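PDB 3E18: oxidoreductase from Listeria innocua, which binds NAD in a Rossmann-fold domain and is probably a dehydrogenase of the GFO/IDH/MocA family, its substrate unknown. Local coordinates for residues L30-I38 with G50-E58; N75-L86 with P97-I108. All coordinates share one frame; numbering follows the deposited sequence.

Interaction 1. Residues L30-I38 with G50-E58; sequences LEVHGVFDI and GLKIYESYE. With NAD (nicotinamide-adenine-dinucleotide), chain E.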
loop_
_atom_site.group_PDB
_atom_site.type_symbol
_atom_site.label_atom_id
_atom_site.label_comp_id
_atom_site.label_asym_id
_atom_site.label_seq_id
_atom_site.Cartn_x
_atom_site.Cartn_y
_atom_site.Cartn_z
ATOM N N LEU A 30 -1.208 -24.850 -36.237
ATOM C CA LEU A 30 -0.557 -25.554 -35.161
ATOM C C LEU A 30 -1.552 -26.567 -34.662
ATOM O O LEU A 30 -2.715 -26.244 -34.478
ATOM C CB LEU A 30 -0.230 -24.577 -34.034
ATOM C CG LEU A 30 0.424 -25.110 -32.758
ATOM C CD1 LEU A 30 1.934 -25.235 -32.911
ATOM C CD2 LEU A 30 0.106 -24.151 -31.652
ATOM N N GLU A 31 -1.115 -27.796 -34.449
ATOM C CA GLU A 31 -1.994 -28.767 -33.821
ATOM C C GLU A 31 -1.266 -29.552 -32.737
ATOM O O GLU A 31 -0.030 -29.522 -32.665
ATOM C CB GLU A 31 -2.637 -29.679 -34.873
ATOM C CG GLU A 31 -1.729 -30.720 -35.462
ATOM C CD GLU A 31 -2.462 -31.669 -36.405
ATOM O OE1 GLU A 31 -2.761 -31.256 -37.551
ATOM O OE2 GLU A 31 -2.719 -32.830 -35.998
ATOM N N VAL A 32 -2.038 -30.230 -31.885
ATOM C CA VAL A 32 -1.475 -31.063 -30.844
ATOM C C VAL A 32 -1.224 -32.440 -31.436
ATOM O O VAL A 32 -2.161 -33.170 -31.762
ATOM C CB VAL A 32 -2.402 -31.178 -29.609
ATOM C CG1 VAL A 32 -1.754 -32.037 -28.545
ATOM C CG2 VAL A 32 -2.739 -29.794 -29.049
ATOM N N HIS A 33 0.048 -32.779 -31.577
ATOM C CA HIS A 33 0.450 -34.067 -32.133
ATOM C C HIS A 33 0.275 -35.174 -31.113
ATOM O O HIS A 33 0.016 -36.322 -31.465
ATOM C CB HIS A 33 1.906 -34.007 -32.568
ATOM C CG HIS A 33 2.294 -35.086 -33.528
ATOM N ND1 HIS A 33 2.003 -35.023 -34.874
ATOM C CD2 HIS A 33 2.963 -36.248 -33.342
ATOM C CE1 HIS A 33 2.473 -36.103 -35.475
ATOM N NE2 HIS A 33 3.059 -36.862 -34.566
ATOM N N GLY A 34 0.428 -34.822 -29.842
ATOM C CA GLY A 34 0.337 -35.791 -28.769
ATOM C C GLY A 34 0.800 -35.303 -27.409
ATOM O O GLY A 34 1.048 -34.110 -27.205
ATOM N N VAL A 35 0.926 -36.249 -26.483
ATOM C CA VAL A 35 1.106 -35.954 -25.068
ATOM C C VAL A 35 2.143 -36.883 -24.432
ATOM O O VAL A 35 2.139 -38.088 -24.674
ATOM C CB VAL A 35 -0.243 -36.121 -24.295
ATOM C CG1 VAL A 35 -0.027 -36.101 -22.791
ATOM C CG2 VAL A 35 -1.250 -35.059 -24.700
ATOM N N PHE A 36 3.031 -36.316 -23.617
ATOM C CA PHE A 36 3.802 -37.108 -22.665
ATOM C C PHE A 36 3.596 -36.624 -21.236
ATOM O O PHE A 36 3.575 -35.418 -20.970
ATOM C CB PHE A 36 5.304 -37.109 -22.996
ATOM C CG PHE A 36 6.133 -37.844 -21.978
ATOM C CD1 PHE A 36 6.042 -39.232 -21.860
ATOM C CD2 PHE A 36 6.962 -37.148 -21.100
ATOM C CE1 PHE A 36 6.767 -39.915 -20.891
ATOM C CE2 PHE A 36 7.704 -37.828 -20.136
ATOM C CZ PHE A 36 7.604 -39.213 -20.033
ATOM N N ASP A 37 3.448 -37.575 -20.322
ATOM C CA ASP A 37 3.509 -37.294 -18.892
ATOM C C ASP A 37 4.331 -38.389 -18.227
ATOM O O ASP A 37 4.369 -39.522 -18.703
ATOM C CB ASP A 37 2.107 -37.196 -18.282
ATOM C CG ASP A 37 2.101 -36.500 -16.924
ATOM O OD1 ASP A 37 2.575 -37.100 -15.930
ATOM O OD2 ASP A 37 1.593 -35.362 -16.837
ATOM N N ILE A 38 5.006 -38.044 -17.135
ATOM C CA ILE A 38 5.835 -39.014 -16.414
ATOM C C ILE A 38 4.993 -40.079 -15.677
ATOM O O ILE A 38 5.442 -41.204 -15.486
ATOM C CB ILE A 38 6.852 -38.297 -15.482
ATOM C CG1 ILE A 38 8.028 -39.221 -15.153
ATOM C CG2 ILE A 38 6.160 -37.709 -14.247
ATOM C CD1 ILE A 38 9.255 -38.504 -14.626
ATOM N N GLY A 50 -8.617 -39.164 -26.546
ATOM C CA GLY A 50 -8.339 -39.407 -27.958
ATOM C C GLY A 50 -7.048 -38.791 -28.470
ATOM O O GLY A 50 -6.928 -38.499 -29.673
ATOM N N LEU A 51 -6.093 -38.589 -27.559
ATOM C CA LEU A 51 -4.798 -37.956 -27.885
ATOM C C LEU A 51 -3.696 -39.001 -28.005
ATOM O O LEU A 51 -3.677 -39.969 -27.241
ATOM C CB LEU A 51 -4.413 -36.928 -26.807
ATOM C CG LEU A 51 -5.372 -35.769 -26.527
ATOM C CD1 LEU A 51 -5.074 -35.127 -25.175
ATOM C CD2 LEU A 51 -5.331 -34.728 -27.646
ATOM N N LYS A 52 -2.787 -38.812 -28.962
ATOM C CA LYS A 52 -1.614 -39.688 -29.092
ATOM C C LYS A 52 -0.734 -39.552 -27.852
ATOM O O LYS A 52 -0.493 -38.437 -27.374
ATOM C CB LYS A 52 -0.799 -39.331 -30.334
ATOM C CG LYS A 52 0.384 -40.261 -30.607
ATOM C CD LYS A 52 1.524 -39.522 -31.299
ATOM C CE LYS A 52 2.468 -40.486 -32.023
ATOM N NZ LYS A 52 2.895 -41.647 -31.177
ATOM N N ILE A 53 -0.273 -40.683 -27.320
ATOM C CA ILE A 53 0.634 -40.653 -26.169
ATOM C C ILE A 53 1.994 -41.288 -26.435
ATOM O O ILE A 53 2.098 -42.294 -27.142
ATOM C CB ILE A 53 -0.004 -41.231 -24.885
ATOM C CG1 ILE A 53 -0.540 -42.645 -25.123
ATOM C CG2 ILE A 53 -1.108 -40.296 -24.384
ATOM C CD1 ILE A 53 -0.741 -43.451 -23.849
ATOM N N TYR A 54 3.033 -40.664 -25.889
ATOM C CA TYR A 54 4.390 -41.155 -26.012
ATOM C C TYR A 54 4.772 -41.860 -24.732
ATOM O O TYR A 54 4.326 -41.469 -23.655
ATOM C CB TYR A 54 5.351 -39.994 -26.263
ATOM C CG TYR A 54 5.259 -39.401 -27.644
ATOM C CD1 TYR A 54 6.140 -39.797 -28.654
ATOM C CD2 TYR A 54 4.312 -38.421 -27.940
ATOM C CE1 TYR A 54 6.064 -39.246 -29.930
ATOM C CE2 TYR A 54 4.230 -37.864 -29.204
ATOM C CZ TYR A 54 5.110 -38.282 -30.196
ATOM O OH TYR A 54 5.030 -37.726 -31.447
ATOM N N GLU A 55 5.602 -42.896 -24.849
ATOM C CA GLU A 55 6.029 -43.681 -23.689
ATOM C C GLU A 55 7.180 -43.032 -22.914
ATOM O O GLU A 55 7.393 -43.333 -21.736
ATOM C CB GLU A 55 6.407 -45.111 -24.102
ATOM C CG GLU A 55 5.247 -45.945 -24.661
ATOM C CD GLU A 55 4.116 -46.148 -23.657
ATOM O OE1 GLU A 55 4.394 -46.551 -22.507
ATOM O OE2 GLU A 55 2.945 -45.906 -24.026
ATOM N N SER A 56 7.919 -42.147 -23.577
ATOM C CA SER A 56 9.047 -41.475 -22.952
ATOM C C SER A 56 9.252 -40.093 -23.552
ATOM O O SER A 56 8.824 -39.822 -24.673
ATOM C CB SER A 56 10.323 -42.307 -23.110
ATOM O OG SER A 56 10.747 -42.312 -24.460
ATOM N N TYR A 57 9.921 -39.224 -22.803
ATOM C CA TYR A 57 10.262 -37.904 -23.310
ATOM C C TYR A 57 11.297 -38.038 -24.423
ATOM O O TYR A 57 11.223 -37.344 -25.431
ATOM C CB TYR A 57 10.745 -36.995 -22.176
ATOM C CG TYR A 57 10.980 -35.562 -22.596
ATOM C CD1 TYR A 57 9.968 -34.815 -23.209
ATOM C CD2 TYR A 57 12.212 -34.948 -22.369
ATOM C CE1 TYR A 57 10.193 -33.488 -23.602
ATOM C CE2 TYR A 57 12.436 -33.622 -22.747
ATOM C CZ TYR A 57 11.417 -32.903 -23.357
ATOM O OH TYR A 57 11.620 -31.594 -23.736
ATOM N N GLU A 58 12.227 -38.977 -24.248
ATOM C CA GLU A 58 13.179 -39.378 -25.291
ATOM C C GLU A 58 12.486 -39.699 -26.625
ATOM O O GLU A 58 12.976 -39.318 -27.683
ATOM C CB GLU A 58 13.991 -40.582 -24.793
ATOM C CG GLU A 58 15.126 -41.061 -25.714
ATOM C CD GLU A 58 15.820 -42.344 -25.214
ATOM O OE1 GLU A 58 15.329 -42.974 -24.243
ATOM O OE2 GLU A 58 16.863 -42.724 -25.802
HETATM P PA NAD E . 0.066 -30.072 -12.226
HETATM O O1A NAD E . -1.411 -29.999 -12.282
HETATM O O2A NAD E . 0.595 -30.658 -10.982
HETATM O O5B NAD E . 0.625 -30.866 -13.505
HETATM C C5B NAD E . 1.996 -31.059 -13.772
HETATM C C4B NAD E . 2.120 -32.348 -14.578
HETATM O O4B NAD E . 3.455 -32.553 -15.001
HETATM C C3B NAD E . 1.725 -33.559 -13.737
HETATM O O3B NAD E . 0.751 -34.301 -14.433
HETATM C C2B NAD E . 3.013 -34.344 -13.600
HETATM O O2B NAD E . 2.802 -35.737 -13.557
HETATM C C1B NAD E . 3.789 -33.914 -14.832
HETATM N N9A NAD E . 5.246 -34.055 -14.688
HETATM C C8A NAD E . 6.005 -33.841 -13.562
HETATM N N7A NAD E . 7.304 -34.070 -13.870
HETATM C C5A NAD E . 7.377 -34.430 -15.173
HETATM C C6A NAD E . 8.444 -34.782 -15.992
HETATM N N6A NAD E . 9.690 -34.625 -15.547
HETATM N N1A NAD E . 8.204 -35.113 -17.317
HETATM C C2A NAD E . 6.921 -35.102 -17.826
HETATM N N3A NAD E . 5.867 -34.754 -17.006
HETATM C C4A NAD E . 6.091 -34.425 -15.701
HETATM O O3 NAD E . 0.671 -28.582 -12.425
HETATM P PN NAD E . -0.071 -27.389 -13.178
HETATM O O1N NAD E . -0.894 -26.620 -12.206
HETATM O O2N NAD E . -0.661 -27.857 -14.452
HETATM O O5D NAD E . 1.192 -26.413 -13.535
HETATM C C5D NAD E . 2.268 -26.820 -14.352
HETATM C C4D NAD E . 3.022 -25.577 -14.875
HETATM O O4D NAD E . 2.103 -24.665 -15.451
HETATM C C3D NAD E . 3.735 -24.802 -13.781
HETATM O O3D NAD E . 4.920 -24.227 -14.311
HETATM C C2D NAD E . 2.792 -23.671 -13.425
HETATM O O2D NAD E . 3.520 -22.542 -13.003
HETATM C C1D NAD E . 2.107 -23.416 -14.761
HETATM N N1N NAD E . 0.744 -22.825 -14.686
HETATM C C2N NAD E . 0.542 -21.665 -15.378
HETATM C C3N NAD E . -0.692 -21.023 -15.390
HETATM C C7N NAD E . -0.904 -19.893 -16.350
HETATM O O7N NAD E . -2.060 -19.107 -16.232
HETATM N N7N NAD E . -0.008 -19.650 -17.311
HETATM C C4N NAD E . -1.768 -21.599 -14.700
HETATM C C5N NAD E . -1.567 -22.795 -14.005
HETATM C C6N NAD E . -0.307 -23.405 -14.013
#
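At the outer edge of the Rossmann sheet, strand 30-36 is flanked by the loop 50-56, which pairs with it through a single beta bridge between Val35 and Ile53. Val35 N donates to Lys52 O over 2.8 Å, a bent bond with 135° at the hydrogen, whereas Tyr54 N returns a straighter one (165°) to Val35 O. Ile53 CA adds a CA-H...O contact to the same oxygen. Gly34 CA lies 3.1 Å from Lys52 O, so the two backbones come into direct contact here. Ahead of the bridge, the hydroxyl of Tyr54, which hydrogen-bonds to Asp63, meets the edge of the His33 ring at CD2 (3.2 Å), while His33 ND1 is held by Gln7. Beyond the bridge the 54-57 backbone covers one face and part of the edge of the Phe36 ring. With CG anti to the backbone N (chi1 176°), the ring reaches under the start of helix 57-62, and Tyr57 N sits 3.5 Å above its centre. Tyr54 O lies in the ring plane at the edge, 3.3 Å from Phe36 CD1; it is buried here without a hydrogen-bond partner. Phe36 CE2 also approaches the adenine at NAD C2A (3.7 Å). The next residue, Asp37, turns away from the loop and grips both hydroxyls of the adenosine ribose, accepting from NAD O2B and O3B, as acidic residues after this strand do in NAD-dependent Rossmann enzymes. Strand 6-11 pairs with the inner edge of strand 30-36, helix 40-47 packs on Val35 and Ile53, and helix 57-62 closes over Phe36 and Tyr54.

Interaction 2. Residues N75-L86 with P97-I108; sequences NDSHKELAISAL and PVTMTSEDLLAI. With NAD (nicotinamide-adenine-dinucleotide), chain E.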
loop_
_atom_site.group_PDB
_atom_site.type_symbol
_atom_site.label_atom_id
_atom_site.label_comp_id
_atom_site.label_asym_id
_atom_site.label_seq_id
_atom_site.Cartn_x
_atom_site.Cartn_y
_atom_site.Cartn_z
ATOM N N ASN A 75 7.849 -26.402 -11.677
ATOM C CA ASN A 75 8.856 -25.406 -12.055
ATOM C C ASN A 75 10.307 -25.864 -12.083
ATOM O O ASN A 75 11.104 -25.339 -12.864
ATOM C CB ASN A 75 8.729 -24.178 -11.156
ATOM C CG ASN A 75 7.424 -23.462 -11.346
ATOM O OD1 ASN A 75 6.789 -23.576 -12.402
ATOM N ND2 ASN A 75 7.005 -22.707 -10.326
ATOM N N ASP A 76 10.639 -26.831 -11.230
ATOM C CA ASP A 76 12.016 -27.305 -11.094
ATOM C C ASP A 76 12.498 -28.126 -12.286
ATOM O O ASP A 76 13.702 -28.242 -12.512
ATOM C CB ASP A 76 12.214 -28.069 -9.769
ATOM C CG ASP A 76 11.338 -29.313 -9.658
ATOM O OD1 ASP A 76 10.096 -29.212 -9.802
ATOM O OD2 ASP A 76 11.896 -30.399 -9.397
ATOM N N SER A 77 11.562 -28.666 -13.062
ATOM C CA SER A 77 11.913 -29.475 -14.224
ATOM C C SER A 77 11.975 -28.712 -15.556
ATOM O O SER A 77 12.364 -29.291 -16.567
ATOM C CB SER A 77 10.973 -30.690 -14.333
ATOM O OG SER A 77 9.616 -30.288 -14.354
ATOM N N HIS A 78 11.612 -27.427 -15.565
ATOM C CA HIS A 78 11.468 -26.692 -16.825
ATOM C C HIS A 78 12.771 -26.598 -17.604
ATOM O O HIS A 78 12.780 -26.777 -18.812
ATOM C CB HIS A 78 10.977 -25.267 -16.595
ATOM C CG HIS A 78 9.542 -25.162 -16.176
ATOM N ND1 HIS A 78 8.960 -23.954 -15.863
ATOM C CD2 HIS A 78 8.581 -26.101 -16.005
ATOM C CE1 HIS A 78 7.699 -24.153 -15.521
ATOM N NE2 HIS A 78 7.443 -25.447 -15.601
ATOM N N LYS A 79 13.856 -26.300 -16.900
ATOM C CA LYS A 79 15.131 -26.006 -17.547
ATOM C C LYS A 79 15.694 -27.222 -18.295
ATOM O O LYS A 79 16.097 -27.097 -19.449
ATOM C CB LYS A 79 16.133 -25.491 -16.516
ATOM C CG LYS A 79 17.511 -25.112 -17.087
ATOM C CD LYS A 79 18.549 -25.051 -15.974
ATOM C CE LYS A 79 19.932 -24.724 -16.527
ATOM N NZ LYS A 79 20.962 -24.544 -15.458
ATOM N N GLU A 80 15.704 -28.386 -17.640
ATOM C CA GLU A 80 16.267 -29.609 -18.229
ATOM C C GLU A 80 15.468 -30.061 -19.450
ATOM O O GLU A 80 16.052 -30.408 -20.479
ATOM C CB GLU A 80 16.352 -30.749 -17.193
ATOM C CG GLU A 80 16.963 -32.057 -17.726
ATOM C CD GLU A 80 17.076 -33.152 -16.667
ATOM O OE1 GLU A 80 17.890 -33.015 -15.722
ATOM O OE2 GLU A 80 16.351 -34.163 -16.793
ATOM N N LEU A 81 14.141 -30.053 -19.324
ATOM C CA LEU A 81 13.253 -30.440 -20.421
ATOM C C LEU A 81 13.345 -29.491 -21.610
ATOM O O LEU A 81 13.296 -29.937 -22.752
ATOM C CB LEU A 81 11.804 -30.561 -19.939
ATOM C CG LEU A 81 11.565 -31.540 -18.783
ATOM C CD1 LEU A 81 10.109 -31.504 -18.306
ATOM C CD2 LEU A 81 11.979 -32.955 -19.119
ATOM N N ALA A 82 13.482 -28.191 -21.338
ATOM C CA ALA A 82 13.636 -27.189 -22.397
ATOM C C ALA A 82 14.953 -27.335 -23.136
ATOM O O ALA A 82 14.963 -27.354 -24.358
ATOM C CB ALA A 82 13.487 -25.763 -21.854
ATOM N N ILE A 83 16.057 -27.436 -22.399
ATOM C CA ILE A 83 17.376 -27.583 -23.031
ATOM C C ILE A 83 17.429 -28.894 -23.832
ATOM O O ILE A 83 17.877 -28.897 -24.965
ATOM C CB ILE A 83 18.528 -27.462 -21.998
ATOM C CG1 ILE A 83 18.612 -26.017 -21.483
ATOM C CG2 ILE A 83 19.871 -27.950 -22.596
ATOM C CD1 ILE A 83 19.590 -25.806 -20.334
ATOM N N SER A 84 16.895 -29.980 -23.276
ATOM C CA SER A 84 16.764 -31.237 -24.023
ATOM C C SER A 84 15.997 -31.106 -25.331
ATOM O O SER A 84 16.410 -31.666 -26.348
ATOM C CB SER A 84 16.088 -32.313 -23.172
ATOM O OG SER A 84 16.960 -32.707 -22.144
ATOM N N ALA A 85 14.866 -30.398 -25.302
ATOM C CA ALA A 85 14.047 -30.242 -26.503
ATOM C C ALA A 85 14.776 -29.401 -27.535
ATOM O O ALA A 85 14.828 -29.758 -28.717
ATOM C CB ALA A 85 12.701 -29.640 -26.162
ATOM N N LEU A 86 15.377 -28.306 -27.083
ATOM C CA LEU A 86 16.169 -27.466 -27.969
ATOM C C LEU A 86 17.271 -28.260 -28.672
ATOM O O LEU A 86 17.310 -28.268 -29.902
ATOM C CB LEU A 86 16.731 -26.241 -27.246
ATOM C CG LEU A 86 15.655 -25.219 -26.837
ATOM C CD1 LEU A 86 16.197 -24.271 -25.791
ATOM C CD2 LEU A 86 15.072 -24.448 -28.037
ATOM N N PRO A 97 6.628 -19.839 -14.047
ATOM C CA PRO A 97 7.824 -19.025 -14.267
ATOM C C PRO A 97 8.729 -19.949 -15.083
ATOM O O PRO A 97 8.711 -21.166 -14.858
ATOM C CB PRO A 97 8.372 -18.799 -12.852
ATOM C CG PRO A 97 7.850 -19.907 -12.042
ATOM C CD PRO A 97 6.509 -20.267 -12.640
ATOM N N VAL A 98 9.437 -19.420 -16.075
ATOM C CA VAL A 98 10.114 -20.332 -16.982
ATOM C C VAL A 98 11.194 -21.113 -16.268
ATOM O O VAL A 98 11.317 -22.312 -16.471
ATOM C CB VAL A 98 10.658 -19.675 -18.254
ATOM C CG1 VAL A 98 9.502 -19.312 -19.144
ATOM C CG2 VAL A 98 11.539 -18.472 -17.937
ATOM N N THR A 99 11.947 -20.429 -15.408
ATOM C CA THR A 99 12.975 -21.056 -14.598
ATOM C C THR A 99 12.954 -20.446 -13.205
ATOM O O THR A 99 12.314 -19.410 -12.969
ATOM C CB THR A 99 14.365 -20.857 -15.180
ATOM O OG1 THR A 99 14.606 -19.454 -15.378
ATOM C CG2 THR A 99 14.542 -21.618 -16.489
ATOM N N MET A 100 13.658 -21.086 -12.282
ATOM C CA MET A 100 13.703 -20.617 -10.905
ATOM C C MET A 100 14.826 -19.601 -10.654
ATOM O O MET A 100 14.851 -18.945 -9.614
ATOM C CB MET A 100 13.744 -21.803 -9.942
ATOM C CG MET A 100 12.402 -22.550 -9.903
ATOM S SD MET A 100 12.458 -24.169 -9.135
ATOM C CE MET A 100 14.151 -24.678 -9.430
ATOM N N THR A 101 15.746 -19.453 -11.606
ATOM C CA THR A 101 16.746 -18.382 -11.506
ATOM C C THR A 101 16.885 -17.667 -12.837
ATOM O O THR A 101 16.582 -18.229 -13.890
ATOM C CB THR A 101 18.159 -18.874 -11.075
ATOM O OG1 THR A 101 18.789 -19.553 -12.167
ATOM C CG2 THR A 101 18.107 -19.785 -9.859
ATOM N N SER A 102 17.382 -16.438 -12.801
ATOM C CA SER A 102 17.565 -15.695 -14.025
ATOM C C SER A 102 18.703 -16.301 -14.854
ATOM O O SER A 102 18.628 -16.326 -16.090
ATOM C CB SER A 102 17.816 -14.216 -13.732
ATOM O OG SER A 102 19.040 -14.028 -13.050
ATOM N N GLU A 103 19.736 -16.807 -14.177
ATOM C CA GLU A 103 20.873 -17.437 -14.867
ATOM C C GLU A 103 20.434 -18.653 -15.655
ATOM O O GLU A 103 20.919 -18.864 -16.751
ATOM C CB GLU A 103 22.002 -17.830 -13.900
ATOM C CG GLU A 103 22.912 -16.681 -13.478
ATOM C CD GLU A 103 23.610 -15.995 -14.647
ATOM O OE1 GLU A 103 24.215 -16.693 -15.492
ATOM O OE2 GLU A 103 23.557 -14.748 -14.710
ATOM N N ASP A 104 19.502 -19.437 -15.104
ATOM C CA ASP A 104 18.970 -20.606 -15.806
ATOM C C ASP A 104 18.339 -20.279 -17.162
ATOM O O ASP A 104 18.485 -21.053 -18.112
ATOM C CB ASP A 104 17.929 -21.337 -14.948
ATOM C CG ASP A 104 18.544 -22.122 -13.798
ATOM O OD1 ASP A 104 19.783 -22.156 -13.706
ATOM O OD2 ASP A 104 17.776 -22.710 -12.983
ATOM N N LEU A 105 17.635 -19.149 -17.250
ATOM C CA LEU A 105 16.990 -18.759 -18.494
ATOM C C LEU A 105 18.048 -18.293 -19.478
ATOM O O LEU A 105 17.942 -18.543 -20.680
ATOM C CB LEU A 105 15.922 -17.669 -18.266
ATOM C CG LEU A 105 15.352 -16.987 -19.524
ATOM C CD1 LEU A 105 14.649 -18.000 -20.462
ATOM C CD2 LEU A 105 14.424 -15.844 -19.188
ATOM N N LEU A 106 19.082 -17.636 -18.967
ATOM C CA LEU A 106 20.180 -17.181 -19.822
ATOM C C LEU A 106 20.843 -18.396 -20.502
ATOM O O LEU A 106 21.190 -18.331 -21.687
ATOM C CB LEU A 106 21.195 -16.410 -18.987
ATOM C CG LEU A 106 21.638 -14.984 -19.285
ATOM C CD1 LEU A 106 20.511 -14.100 -19.833
ATOM C CD2 LEU A 106 22.203 -14.389 -18.012
ATOM N N ALA A 107 20.970 -19.499 -19.761
ATOM C CA ALA A 107 21.456 -20.765 -20.321
ATOM C C ALA A 107 20.572 -21.292 -21.448
ATOM O O ALA A 107 21.085 -21.683 -22.497
ATOM C CB ALA A 107 21.629 -21.809 -19.238
ATOM N N ILE A 108 19.255 -21.314 -21.219
ATOM C CA ILE A 108 18.290 -21.723 -22.230
ATOM C C ILE A 108 18.336 -20.841 -23.477
ATOM O O ILE A 108 18.362 -21.357 -24.596
ATOM C CB ILE A 108 16.870 -21.739 -21.668
ATOM C CG1 ILE A 108 16.757 -22.818 -20.592
ATOM C CG2 ILE A 108 15.856 -21.978 -22.786
ATOM C CD1 ILE A 108 15.392 -22.843 -19.908
HETATM P PA NAD E . 0.066 -30.072 -12.226
HETATM O O1A NAD E . -1.411 -29.999 -12.282
HETATM O O2A NAD E . 0.595 -30.658 -10.982
HETATM O O5B NAD E . 0.625 -30.866 -13.505
HETATM C C5B NAD E . 1.996 -31.059 -13.772
HETATM C C4B NAD E . 2.120 -32.348 -14.578
HETATM O O4B NAD E . 3.455 -32.553 -15.001
HETATM C C3B NAD E . 1.725 -33.559 -13.737
HETATM O O3B NAD E . 0.751 -34.301 -14.433
HETATM C C2B NAD E . 3.013 -34.344 -13.600
HETATM O O2B NAD E . 2.802 -35.737 -13.557
HETATM C C1B NAD E . 3.789 -33.914 -14.832
HETATM N N9A NAD E . 5.246 -34.055 -14.688
HETATM C C8A NAD E . 6.005 -33.841 -13.562
HETATM N N7A NAD E . 7.304 -34.070 -13.870
HETATM C C5A NAD E . 7.377 -34.430 -15.173
HETATM C C6A NAD E . 8.444 -34.782 -15.992
HETATM N N6A NAD E . 9.690 -34.625 -15.547
HETATM N N1A NAD E . 8.204 -35.113 -17.317
HETATM C C2A NAD E . 6.921 -35.102 -17.826
HETATM N N3A NAD E . 5.867 -34.754 -17.006
HETATM C C4A NAD E . 6.091 -34.425 -15.701
HETATM O O3 NAD E . 0.671 -28.582 -12.425
HETATM P PN NAD E . -0.071 -27.389 -13.178
HETATM O O1N NAD E . -0.894 -26.620 -12.206
HETATM O O2N NAD E . -0.661 -27.857 -14.452
HETATM O O5D NAD E . 1.192 -26.413 -13.535
HETATM C C5D NAD E . 2.268 -26.820 -14.352
HETATM C C4D NAD E . 3.022 -25.577 -14.875
HETATM O O4D NAD E . 2.103 -24.665 -15.451
HETATM C C3D NAD E . 3.735 -24.802 -13.781
HETATM O O3D NAD E . 4.920 -24.227 -14.311
HETATM C C2D NAD E . 2.792 -23.671 -13.425
HETATM O O2D NAD E . 3.520 -22.542 -13.003
HETATM C C1D NAD E . 2.107 -23.416 -14.761
HETATM N N1N NAD E . 0.744 -22.825 -14.686
HETATM C C2N NAD E . 0.542 -21.665 -15.378
HETATM C C3N NAD E . -0.692 -21.023 -15.390
HETATM C C7N NAD E . -0.904 -19.893 -16.350
HETATM O O7N NAD E . -2.060 -19.107 -16.232
HETATM N N7N NAD E . -0.008 -19.650 -17.311
HETATM C C4N NAD E . -1.768 -21.599 -14.700
HETATM C C5N NAD E . -1.567 -22.795 -14.005
HETATM C C6N NAD E . -0.307 -23.405 -14.013
HETATM O O HOH W 1 10.646 -22.619 -13.044
#
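Ile108 fits as a knob into the hole formed by Lys79, Ala82, Ile83 and Leu86, joining two nearly parallel helices of the Rossmann domain, 78-86 and 102-108, whose axes lie 9° and 10.2 Å apart. Its branches divide the work: CD1 reaches Ala82 CB, CG1 meets Ile83 CG1 at 3.8 Å, and CG2 touches Leu86 CD1, the last two side chains crossing at about a right angle. At the cofactor end the Asn75 amide crosses the Pro97 ring, with OD1 3.3 Å from Pro97 CD, and OD1 also lies 2.7 Å from NAD O3D. The His78 imidazole is fixed at its edge: ND1 donates to Val98 O (2.9 Å), which lies in the ring plane, and more weakly to Pro97 O, while NE2 bonds to Thr73 O. A water donates to both Asn75 O and Pro97 O, linking the two backbones.

Toward solvent the contact rests on long, flexible side chains and a single salt bridge. Lys79, extended with CG anti to its backbone N (chi1 -179°), reaches Asp104, and NZ meets OD1 from above the carboxylate plane in a salt bridge of 3.2 Å. Met100 bends at its thioether to lay SD and CE against Asp76. On the inner side, strand 68-71 backs His78 and Ala82 and strand 119-122 underlies Ala82, Val98 and Ile108, while helix 325-344 covers Thr99 and Ser102.

How the interactions relate
Both contacts lie in the Rossmann domain and both reach NAD, but at different halves of the cofactor. Interaction 1 lines the sheet's outer edge beside the adenine and its ribose, relying on two backbone bonds and a phenyl ring covered on one face by backbone. Interaction 2 joins two helices covering the sheet and presents the N-terminal ends of its segments to the nicotinamide ribose; apolar knob packing, histidine-to-carbonyl bonds and a salt bridge replace strand pairing. Each mixes buried with partly exposed residues, though only interaction 1 includes fully exposed ones among those touching. They meet where Tyr57 OH probably hydrogen-bonds to Leu81 O (2.6 Å) and its ring packs on Ser84, joining helix 57-62 to helix 78-87.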